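Local coordinates for protein V-type ATP synthase alpha chain (Nanoarchaeum equitans Kin4-M, PDB 5BN3) that belongs to the alpha/beta subunit family of V-type ATP synthases, combining a beta-barrel, a P-loop nucleotide-binding domain that holds ADP in this model, and a helical C-terminal domain, at residues A[9-14]-A[334-339]; A[88-93]-A[103-108]; A[222-227]-A[404-409]; A[240-245]-A[312-317]. All blocks are in the same frame, centred on the assembly; numbering follows the deposited sequence.

Contact 1. Residues A[9-14]-A[334-339]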
# COMPACT_ATOMS: atom_id res chain seq x y z
N GLY A 9 -25.83 1.52 -15.41
CA GLY A 9 -25.93 2.57 -14.41
C GLY A 9 -26.43 3.86 -15.03
O GLY A 9 -27.42 3.85 -15.77
N PRO A 10 -25.74 4.97 -14.74
CA PRO A 10 -26.10 6.30 -15.24
C PRO A 10 -25.70 6.47 -16.70
O PRO A 10 -25.98 7.53 -17.28
CB PRO A 10 -25.26 7.23 -14.37
CG PRO A 10 -24.04 6.42 -14.05
CD PRO A 10 -24.53 5.01 -13.89
N LEU A 11 -25.05 5.47 -17.29
CA LEU A 11 -24.63 5.54 -18.68
C LEU A 11 -25.58 4.79 -19.62
O LEU A 11 -25.84 3.61 -19.43
CB LEU A 11 -23.21 5.00 -18.85
CG LEU A 11 -22.65 5.03 -20.28
CD1 LEU A 11 -22.35 6.46 -20.70
CD2 LEU A 11 -21.42 4.15 -20.43
N VAL A 12 -26.07 5.50 -20.64
CA VAL A 12 -26.88 4.88 -21.68
C VAL A 12 -26.16 4.98 -23.02
O VAL A 12 -25.64 6.05 -23.38
CB VAL A 12 -28.27 5.54 -21.78
CG1 VAL A 12 -28.94 5.23 -23.11
CG2 VAL A 12 -29.15 5.08 -20.63
N ILE A 13 -26.10 3.87 -23.75
CA ILE A 13 -25.55 3.88 -25.10
C ILE A 13 -26.69 3.77 -26.11
O ILE A 13 -27.56 2.90 -25.98
CB ILE A 13 -24.54 2.73 -25.32
CG1 ILE A 13 -23.39 2.85 -24.32
CG2 ILE A 13 -24.00 2.74 -26.74
CD1 ILE A 13 -22.42 1.68 -24.34
N ALA A 14 -26.70 4.67 -27.09
CA ALA A 14 -27.76 4.70 -28.08
C ALA A 14 -27.21 4.72 -29.50
O ALA A 14 -26.17 5.33 -29.77
CB ALA A 14 -28.67 5.91 -27.86
N SER A 334 -15.83 4.93 -15.10
CA SER A 334 -15.83 3.48 -14.92
C SER A 334 -16.77 2.77 -15.89
O SER A 334 -16.41 1.74 -16.46
CB SER A 334 -16.20 3.14 -13.48
OG SER A 334 -16.38 1.75 -13.31
N ARG A 335 -17.97 3.31 -16.06
CA ARG A 335 -18.96 2.73 -16.97
C ARG A 335 -18.50 2.84 -18.41
O ARG A 335 -18.77 1.97 -19.23
CB ARG A 335 -20.32 3.43 -16.81
CG ARG A 335 -20.85 3.51 -15.38
CD ARG A 335 -21.28 2.16 -14.83
NE ARG A 335 -21.88 2.29 -13.51
CZ ARG A 335 -22.61 1.36 -12.91
NH1 ARG A 335 -22.85 0.21 -13.53
NH2 ARG A 335 -23.11 1.57 -11.71
N LEU A 336 -17.80 3.93 -18.73
CA LEU A 336 -17.27 4.15 -20.07
C LEU A 336 -16.11 3.21 -20.37
O LEU A 336 -15.66 3.11 -21.51
CB LEU A 336 -16.82 5.60 -20.24
CG LEU A 336 -17.92 6.65 -20.44
CD1 LEU A 336 -17.35 8.05 -20.33
CD2 LEU A 336 -18.58 6.45 -21.78
N GLY A 337 -15.62 2.52 -19.34
CA GLY A 337 -14.50 1.63 -19.50
C GLY A 337 -13.21 2.39 -19.75
O GLY A 337 -12.33 1.93 -20.48
N GLU A 338 -13.11 3.57 -19.15
CA GLU A 338 -11.87 4.34 -19.20
C GLU A 338 -10.90 3.77 -18.18
O GLU A 338 -11.31 3.28 -17.13
CB GLU A 338 -12.14 5.82 -18.90
CG GLU A 338 -12.83 6.58 -20.03
CD GLU A 338 -13.14 8.02 -19.66
OE1 GLU A 338 -13.17 8.33 -18.46
OE2 GLU A 338 -13.37 8.83 -20.58
N ILE A 339 -9.61 3.82 -18.50
CA ILE A 339 -8.59 3.37 -17.56
C ILE A 339 -8.51 4.34 -16.39
O ILE A 339 -8.30 5.54 -16.58
CB ILE A 339 -7.20 3.28 -18.23
CG1 ILE A 339 -7.25 2.38 -19.46
CG2 ILE A 339 -6.17 2.76 -17.23
CD1 ILE A 339 -5.94 2.30 -20.21
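Leu11 supplies most of the apolar contact to Leu336 and Arg335. With CG anti to the backbone N (chi1 -180°), its two methyls are held against Arg335 and Leu336: Leu11 CD2 lies 3.6 Å from Arg335 O, and both CD1 and CD2 of Leu11 are 3.9 Å from Leu336 CD2. The two leucine side chains cross at about a right angle.

The second kind of contact is backbone against a flat cation. Arg335, bent at chi2 (-70°), brings its guanidinium beneath Gly9, whose CA sits 3.8 Å above the plane and over its centre. Pro10 CD approaches Arg335 NE obliquely, at 3.8 Å. No hydrogen bond joins the two segments; the guanidinium is instead positioned by a salt bridge from NH2 to Glu331 and a bond from NH1 to Asn8. Gly337, with positive phi, ends the helix in a Schellman motif and turns the chain away just past the leucine contact.

The arrangement joins the N-terminal beta-barrel to the nucleotide-binding domain. Strand 11-15 runs between strands 3-8 and 42-47, Leu336 also touches Tyr44 of the latter, and Pro10 rests on Glu331 and Ile332 of helix 322-335.

Contact 2. Residues A[88-93]-A[103-108]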
# COMPACT_ATOMS: atom_id res chain seq x y z
N LYS A 88 -39.95 23.28 -4.62
CA LYS A 88 -41.22 23.72 -4.05
C LYS A 88 -42.35 23.42 -5.02
O LYS A 88 -43.41 22.92 -4.62
CB LYS A 88 -41.18 25.22 -3.73
CG LYS A 88 -42.50 25.80 -3.24
CD LYS A 88 -42.33 27.26 -2.81
CE LYS A 88 -43.67 27.89 -2.45
NZ LYS A 88 -44.56 28.02 -3.64
N ASP A 89 -42.12 23.70 -6.30
CA ASP A 89 -43.11 23.44 -7.34
C ASP A 89 -43.31 21.95 -7.58
O ASP A 89 -44.43 21.51 -7.84
CB ASP A 89 -42.72 24.15 -8.65
CG ASP A 89 -42.72 25.66 -8.52
OD1 ASP A 89 -43.18 26.18 -7.47
OD2 ASP A 89 -42.26 26.34 -9.46
N ILE A 90 -42.24 21.17 -7.49
CA ILE A 90 -42.32 19.72 -7.60
C ILE A 90 -43.22 19.17 -6.50
O ILE A 90 -44.09 18.33 -6.75
CB ILE A 90 -40.93 19.05 -7.51
CG1 ILE A 90 -40.08 19.41 -8.72
CG2 ILE A 90 -41.06 17.54 -7.40
CD1 ILE A 90 -38.68 18.82 -8.68
N TYR A 91 -43.01 19.65 -5.28
CA TYR A 91 -43.84 19.25 -4.14
C TYR A 91 -45.31 19.58 -4.38
O TYR A 91 -46.18 18.75 -4.13
CB TYR A 91 -43.36 19.95 -2.86
CG TYR A 91 -44.25 19.71 -1.67
CD1 TYR A 91 -44.13 18.54 -0.92
CD2 TYR A 91 -45.20 20.64 -1.28
CE1 TYR A 91 -44.94 18.31 0.18
CE2 TYR A 91 -46.02 20.42 -0.18
CZ TYR A 91 -45.88 19.25 0.54
OH TYR A 91 -46.68 19.03 1.63
N GLU A 92 -45.57 20.79 -4.87
CA GLU A 92 -46.94 21.25 -5.06
C GLU A 92 -47.68 20.54 -6.20
O GLU A 92 -48.86 20.23 -6.07
CB GLU A 92 -46.98 22.78 -5.24
CG GLU A 92 -46.83 23.55 -3.92
CD GLU A 92 -46.56 25.03 -4.12
OE1 GLU A 92 -46.50 25.48 -5.28
OE2 GLU A 92 -46.39 25.73 -3.10
N LYS A 93 -46.98 20.28 -7.30
CA LYS A 93 -47.59 19.57 -8.42
C LYS A 93 -47.92 18.13 -8.07
O LYS A 93 -49.04 17.67 -8.28
CB LYS A 93 -46.67 19.59 -9.65
CG LYS A 93 -46.38 20.98 -10.20
CD LYS A 93 -47.64 21.79 -10.37
CE LYS A 93 -47.36 23.12 -11.05
NZ LYS A 93 -46.79 22.93 -12.42
N ILE A 103 -40.00 14.17 -14.06
CA ILE A 103 -40.77 15.41 -13.99
C ILE A 103 -39.97 16.58 -14.58
O ILE A 103 -38.79 16.74 -14.29
CB ILE A 103 -41.25 15.74 -12.54
CG1 ILE A 103 -42.22 16.93 -12.56
CG2 ILE A 103 -40.08 16.01 -11.61
CD1 ILE A 103 -42.89 17.21 -11.23
N ASP A 104 -40.62 17.37 -15.43
CA ASP A 104 -39.96 18.55 -15.98
C ASP A 104 -40.78 19.81 -15.78
O ASP A 104 -41.91 19.92 -16.26
CB ASP A 104 -39.62 18.36 -17.46
CG ASP A 104 -38.48 19.24 -17.91
OD1 ASP A 104 -37.56 19.48 -17.10
OD2 ASP A 104 -38.49 19.70 -19.08
N LEU A 105 -40.21 20.76 -15.04
CA LEU A 105 -40.84 22.04 -14.76
C LEU A 105 -39.88 23.16 -15.14
O LEU A 105 -38.66 22.97 -15.14
CB LEU A 105 -41.20 22.15 -13.28
CG LEU A 105 -42.16 21.14 -12.67
CD1 LEU A 105 -42.39 21.42 -11.20
CD2 LEU A 105 -43.48 21.14 -13.42
N PRO A 106 -40.42 24.35 -15.47
CA PRO A 106 -39.54 25.49 -15.73
C PRO A 106 -38.89 25.99 -14.45
O PRO A 106 -39.52 25.96 -13.39
CB PRO A 106 -40.50 26.55 -16.29
CG PRO A 106 -41.84 26.17 -15.76
CD PRO A 106 -41.84 24.67 -15.69
N THR A 107 -37.64 26.45 -14.55
CA THR A 107 -36.87 26.91 -13.39
C THR A 107 -37.49 28.14 -12.72
O THR A 107 -37.70 28.15 -11.51
CB THR A 107 -35.42 27.26 -13.81
OG1 THR A 107 -34.77 26.08 -14.30
CG2 THR A 107 -34.64 27.81 -12.62
N LEU A 108 -37.79 29.16 -13.52
CA LEU A 108 -38.32 30.41 -13.01
C LEU A 108 -39.85 30.42 -13.04
O LEU A 108 -40.46 30.00 -14.03
CB LEU A 108 -37.76 31.58 -13.82
CG LEU A 108 -36.24 31.66 -13.89
CD1 LEU A 108 -35.77 32.77 -14.81
CD2 LEU A 108 -35.67 31.85 -12.50
O HOH W 1 -41.86 26.54 -12.37
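Asp89 and Leu105 meet through carbon, and the flat carboxylate beyond Asp89 CB turns to a water. OD2 of that carboxylate reaches the loop through this water, accepting a hydrogen bond from it at 2.9 Å, and the same water donates to Pro106 O at 2.6 Å. Both of the water's protons are thus spent on bridging helix to loop. The carboxylate of Glu92 is bound within the helix: OE2 receives Lys88 NZ on its syn side, 27° out of the carboxylate plane, as an i to i+4 salt bridge.

Leu105 is the apolar centre of the contact. Its CG stands anti to the carbonyl carbon (chi1 -60°), and CD1 settles against the helix surface, 3.8 Å from Asp89 CB, 3.7 Å from Ile90 N and 3.9 Å from Ile90 CG1. The other branch, CD2, is met by Lys93 NZ at 3.9 Å, because the lysine chain folds back through bends at chi2 and chi4 instead of extending. Ile103 CD1 reaches Ile90 CG2 more loosely, at 4.3 Å, while Pro100 also touches Ile90. A NEQ263 chain also packs on the helix, at Lys88, Ile90 and Tyr91.

What results is a short helix covered by the extended segment that follows it: helix 87-94 is packed from one side by the returning chain, which then leads to strand 114-118 of the barrel-sandwich region.

Contact 3. Residues A[222-227]-A[404-409]. With ADP (adenosine-5'-diphosphate), chain C.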
# COMPACT_ATOMS: atom_id res chain seq x y z
N PRO A 222 -11.01 20.86 3.42
CA PRO A 222 -11.01 19.41 3.58
C PRO A 222 -11.03 19.01 5.05
O PRO A 222 -10.49 19.72 5.89
CB PRO A 222 -9.69 18.99 2.94
CG PRO A 222 -8.78 20.15 3.20
CD PRO A 222 -9.66 21.39 3.16
N GLY A 223 -11.66 17.87 5.34
CA GLY A 223 -11.71 17.34 6.69
C GLY A 223 -12.34 15.97 6.69
O GLY A 223 -13.06 15.61 5.76
N PRO A 224 -12.07 15.17 7.74
CA PRO A 224 -12.74 13.87 7.88
C PRO A 224 -14.20 14.07 8.26
O PRO A 224 -14.59 15.21 8.55
CB PRO A 224 -11.98 13.22 9.04
CG PRO A 224 -11.42 14.37 9.82
CD PRO A 224 -11.08 15.42 8.81
N PHE A 225 -15.00 13.01 8.27
CA PHE A 225 -16.40 13.16 8.64
C PHE A 225 -16.55 13.65 10.09
O PHE A 225 -15.83 13.19 10.98
CB PHE A 225 -17.22 11.88 8.38
CG PHE A 225 -16.90 10.73 9.30
CD1 PHE A 225 -17.51 10.62 10.54
CD2 PHE A 225 -16.04 9.73 8.89
CE1 PHE A 225 -17.23 9.55 11.38
CE2 PHE A 225 -15.75 8.66 9.72
CZ PHE A 225 -16.35 8.56 10.97
N GLY A 226 -17.46 14.59 10.30
CA GLY A 226 -17.71 15.11 11.63
C GLY A 226 -16.76 16.21 12.08
O GLY A 226 -16.83 16.67 13.22
N SER A 227 -15.88 16.65 11.18
CA SER A 227 -14.90 17.68 11.55
C SER A 227 -15.45 19.11 11.45
O SER A 227 -14.90 20.03 12.05
CB SER A 227 -13.61 17.53 10.74
OG SER A 227 -13.83 17.73 9.35
N LEU A 404 -9.43 21.20 8.27
CA LEU A 404 -10.11 20.80 9.50
C LEU A 404 -9.40 19.60 10.13
O LEU A 404 -8.91 18.71 9.43
CB LEU A 404 -11.58 20.51 9.23
CG LEU A 404 -12.37 21.73 8.75
CD1 LEU A 404 -13.82 21.39 8.50
CD2 LEU A 404 -12.26 22.86 9.76
N ASP A 405 -9.36 19.58 11.46
CA ASP A 405 -8.50 18.64 12.18
C ASP A 405 -9.27 17.72 13.12
O ASP A 405 -10.05 18.18 13.96
CB ASP A 405 -7.43 19.42 12.94
CG ASP A 405 -6.37 18.54 13.53
OD1 ASP A 405 -5.47 18.10 12.78
OD2 ASP A 405 -6.42 18.28 14.75
N SER A 406 -9.05 16.41 12.98
CA SER A 406 -9.70 15.40 13.81
C SER A 406 -9.49 15.64 15.30
O SER A 406 -10.42 15.50 16.09
CB SER A 406 -9.17 14.01 13.46
OG SER A 406 -9.52 13.64 12.14
N LYS A 407 -8.26 15.98 15.67
CA LYS A 407 -7.89 16.15 17.07
C LYS A 407 -8.65 17.30 17.74
O LYS A 407 -9.07 17.18 18.89
CB LYS A 407 -6.38 16.36 17.20
CG LYS A 407 -5.53 15.16 16.78
CD LYS A 407 -5.20 15.15 15.28
CE LYS A 407 -4.07 16.12 14.93
NZ LYS A 407 -3.72 16.07 13.48
N LEU A 408 -8.83 18.40 17.02
CA LEU A 408 -9.60 19.53 17.53
C LEU A 408 -11.09 19.20 17.62
O LEU A 408 -11.72 19.47 18.64
CB LEU A 408 -9.38 20.76 16.64
CG LEU A 408 -7.96 21.33 16.64
CD1 LEU A 408 -7.81 22.40 15.58
CD2 LEU A 408 -7.61 21.89 18.01
N ALA A 409 -11.64 18.61 16.57
CA ALA A 409 -13.04 18.20 16.56
C ALA A 409 -13.33 17.21 17.68
O ALA A 409 -14.37 17.28 18.34
CB ALA A 409 -13.41 17.61 15.21
PB ADP C . -18.86 17.49 8.50
O1B ADP C . -17.40 17.82 8.38
O2B ADP C . -19.75 18.25 7.57
O3B ADP C . -19.13 16.00 8.56
PA ADP C . -20.47 18.97 10.37
O1A ADP C . -20.34 20.31 9.71
O2A ADP C . -21.74 18.17 10.20
O3A ADP C . -19.21 18.04 9.98
O5' ADP C . -20.22 19.17 11.95
C5' ADP C . -20.08 18.03 12.80
C4' ADP C . -20.52 18.38 14.21
O4' ADP C . -19.68 19.41 14.75
C3' ADP C . -21.95 18.89 14.20
O3' ADP C . -22.73 18.14 15.14
C2' ADP C . -21.84 20.34 14.63
O2' ADP C . -22.87 20.69 15.56
C1' ADP C . -20.47 20.48 15.27
N9 ADP C . -19.88 21.79 14.91
C8 ADP C . -19.13 22.05 13.82
N7 ADP C . -18.75 23.35 13.79
C5 ADP C . -19.27 23.95 14.88
C6 ADP C . -19.25 25.31 15.46
N6 ADP C . -18.58 26.33 14.85
N1 ADP C . -19.92 25.50 16.62
C2 ADP C . -20.58 24.50 17.23
N3 ADP C . -20.64 23.25 16.76
C4 ADP C . -20.01 22.91 15.61
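Leu404 and Ser227 pack together where the P-loop (Walker A motif) that follows strand 218-222 meets the chain entering helix 406-410. Leu404 points its CB at the loop, 3.6 Å from Ser227 OG, while its N-H forms a nearly straight bond to Pro222 O (3.0 Å, 168°). Backbone and side chain of this one residue therefore grip opposite ends of the segment.

Within helix 406-410, the Ala409 methyl faces the loop and lies 4.0 Å from Ser227 CA. Nearer the helix start, Pro224 meets Ser406, and the approach of Pro224 CG to Ser406 OG is tight at 3.1 Å. Asp405 faces away from the loop: it occupies the N-cap position, bonds Lys407 NZ through the syn lone pair of OD1, and is also bonded by Asn418.

The packing backs a loop whose far side holds ADP. Pro224 to Ser227 form a type II turn, with Gly226 at a positive phi, and Gly226 N donates to O3B of ADP at 2.8 Å; Lys229, Gly228 and Arg326 of a NEQ263 chain are among the other partners of the ligand. Within the turn, Ser227 OG sits between its own N and carbonyl carbon (chi1 64°), which lets it donate to Pro224 O at 2.8 Å, in the carbonyl plane, while Ser227 N bonds that same oxygen.

Contact 4. Residues A[240-245]-A[312-317]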
# COMPACT_ATOMS: atom_id res chain seq x y z
N ALA A 240 -21.42 36.03 5.71
CA ALA A 240 -20.44 36.60 4.79
C ALA A 240 -20.85 37.97 4.27
O ALA A 240 -22.03 38.21 3.97
CB ALA A 240 -20.16 35.66 3.63
N ASP A 241 -19.88 38.86 4.17
CA ASP A 241 -20.09 40.17 3.57
C ASP A 241 -20.20 39.97 2.06
O ASP A 241 -19.19 39.90 1.36
CB ASP A 241 -18.92 41.09 3.93
CG ASP A 241 -19.21 42.55 3.63
OD1 ASP A 241 -20.37 42.89 3.35
OD2 ASP A 241 -18.26 43.36 3.69
N SER A 242 -21.43 39.84 1.57
CA SER A 242 -21.67 39.48 0.18
C SER A 242 -23.06 39.92 -0.27
O SER A 242 -23.99 39.96 0.54
CB SER A 242 -21.52 37.97 -0.00
OG SER A 242 -21.62 37.59 -1.36
N ASP A 243 -23.20 40.24 -1.55
CA ASP A 243 -24.50 40.60 -2.11
C ASP A 243 -25.36 39.35 -2.32
O ASP A 243 -26.56 39.35 -2.01
CB ASP A 243 -24.33 41.32 -3.45
CG ASP A 243 -23.61 42.65 -3.31
OD1 ASP A 243 -23.95 43.41 -2.37
OD2 ASP A 243 -22.71 42.92 -4.12
N ILE A 244 -24.73 38.30 -2.83
CA ILE A 244 -25.43 37.06 -3.16
C ILE A 244 -24.68 35.86 -2.59
O ILE A 244 -23.45 35.80 -2.64
CB ILE A 244 -25.58 36.90 -4.69
CG1 ILE A 244 -26.44 38.02 -5.27
CG2 ILE A 244 -26.19 35.55 -5.04
CD1 ILE A 244 -27.87 38.00 -4.78
N VAL A 245 -25.42 34.91 -2.03
CA VAL A 245 -24.85 33.66 -1.54
C VAL A 245 -25.49 32.48 -2.26
O VAL A 245 -26.71 32.35 -2.31
CB VAL A 245 -25.06 33.49 -0.02
CG1 VAL A 245 -24.59 32.12 0.44
CG2 VAL A 245 -24.32 34.58 0.73
N GLY A 312 -22.46 43.25 -11.55
CA GLY A 312 -21.62 44.13 -10.76
C GLY A 312 -21.79 43.89 -9.28
O GLY A 312 -21.65 44.80 -8.46
N TYR A 313 -22.10 42.64 -8.92
CA TYR A 313 -22.28 42.28 -7.52
C TYR A 313 -21.17 41.35 -7.04
O TYR A 313 -20.45 40.75 -7.84
CB TYR A 313 -23.65 41.61 -7.32
CG TYR A 313 -24.82 42.56 -7.36
CD1 TYR A 313 -24.96 43.56 -6.41
CD2 TYR A 313 -25.82 42.43 -8.32
CE1 TYR A 313 -26.04 44.42 -6.43
CE2 TYR A 313 -26.90 43.29 -8.34
CZ TYR A 313 -27.01 44.28 -7.39
OH TYR A 313 -28.08 45.14 -7.41
N SER A 314 -21.03 41.25 -5.72
CA SER A 314 -20.11 40.29 -5.12
C SER A 314 -20.89 39.04 -4.74
O SER A 314 -21.96 39.12 -4.13
CB SER A 314 -19.42 40.89 -3.89
OG SER A 314 -20.35 41.14 -2.86
N VAL A 315 -20.36 37.88 -5.13
CA VAL A 315 -21.05 36.61 -4.94
C VAL A 315 -20.11 35.62 -4.26
O VAL A 315 -18.90 35.64 -4.49
CB VAL A 315 -21.49 36.02 -6.31
CG1 VAL A 315 -22.33 34.77 -6.11
CG2 VAL A 315 -22.26 37.05 -7.11
N VAL A 316 -20.67 34.77 -3.40
CA VAL A 316 -19.92 33.64 -2.87
C VAL A 316 -20.65 32.33 -3.18
O VAL A 316 -21.86 32.23 -3.01
CB VAL A 316 -19.64 33.77 -1.35
CG1 VAL A 316 -20.92 34.00 -0.58
CG2 VAL A 316 -18.92 32.54 -0.83
N VAL A 317 -19.90 31.35 -3.67
CA VAL A 317 -20.44 30.01 -3.88
C VAL A 317 -19.81 29.05 -2.88
O VAL A 317 -18.58 28.95 -2.80
CB VAL A 317 -20.15 29.50 -5.30
CG1 VAL A 317 -20.44 28.01 -5.40
CG2 VAL A 317 -21.00 30.25 -6.31
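First torsions of opposite sign bring Asp243 and Ser314 together: the aspartate CG is anti to its carbonyl carbon (chi1 -64°), whereas the serine OG lies between N and carbonyl carbon (chi1 65°), which leaves it within reach of Asp243 N and OD2 of the neighbouring segment. Asp243 OD2 then takes Ser314 N in an almost linear bond (2.9 Å, 175°), met on the anti side of the carboxylate, and a weak one from Ser314 OG. In return, Asp243 N donates to Ser314 OG at 3.3 Å. The same OD2 comes within 3.3 Å of Tyr313 CD1, at the ring edge and in its plane; the tyrosine hydroxyl is bonded to Glu141 O.

Beyond these polar bonds, strands 244-250 and 314-320 pair in parallel. Ile244 N binds Ser314 O at 3.2 Å, and Val316 N binds Ile244 O at 3.1 Å. Ile244 and Val315 lie side by side on one face of the sheet, Val245 and Val316 on the other, where Val245 CG2 and Val316 CG1 touch at 3.7 Å. Ser242 OG adds a second donor to Ile244 O at 2.9 Å, from above the carbonyl plane.

Val315 belongs, with Ser372 and Thr374, to a magnesium site. Asp243 OD2 and Ser314 O each add a weak second bond to a stronger one, consistent with a well-defined register where the strands begin.

In the fold
From the N terminus, contact 1 opens first, in the beta-barrel at 9-14, and closes only at 334-339, tying that barrel to the nucleotide-binding domain. Inside this long loop lies contact 2, a short closure of nine intervening residues that folds helix 87-94 against the chain leading into the barrel-sandwich region. Contact 3 opens next, at 222-227, but closes at 404-409, so it crosses contact 1. Contact 4, pairing 240-245 with 312-317 in the central sheet, is nested within both. None of the four touches another; contacts 3 and 4 belong to one nucleotide-binding domain, yet their nearest atoms are about 13 Å apart.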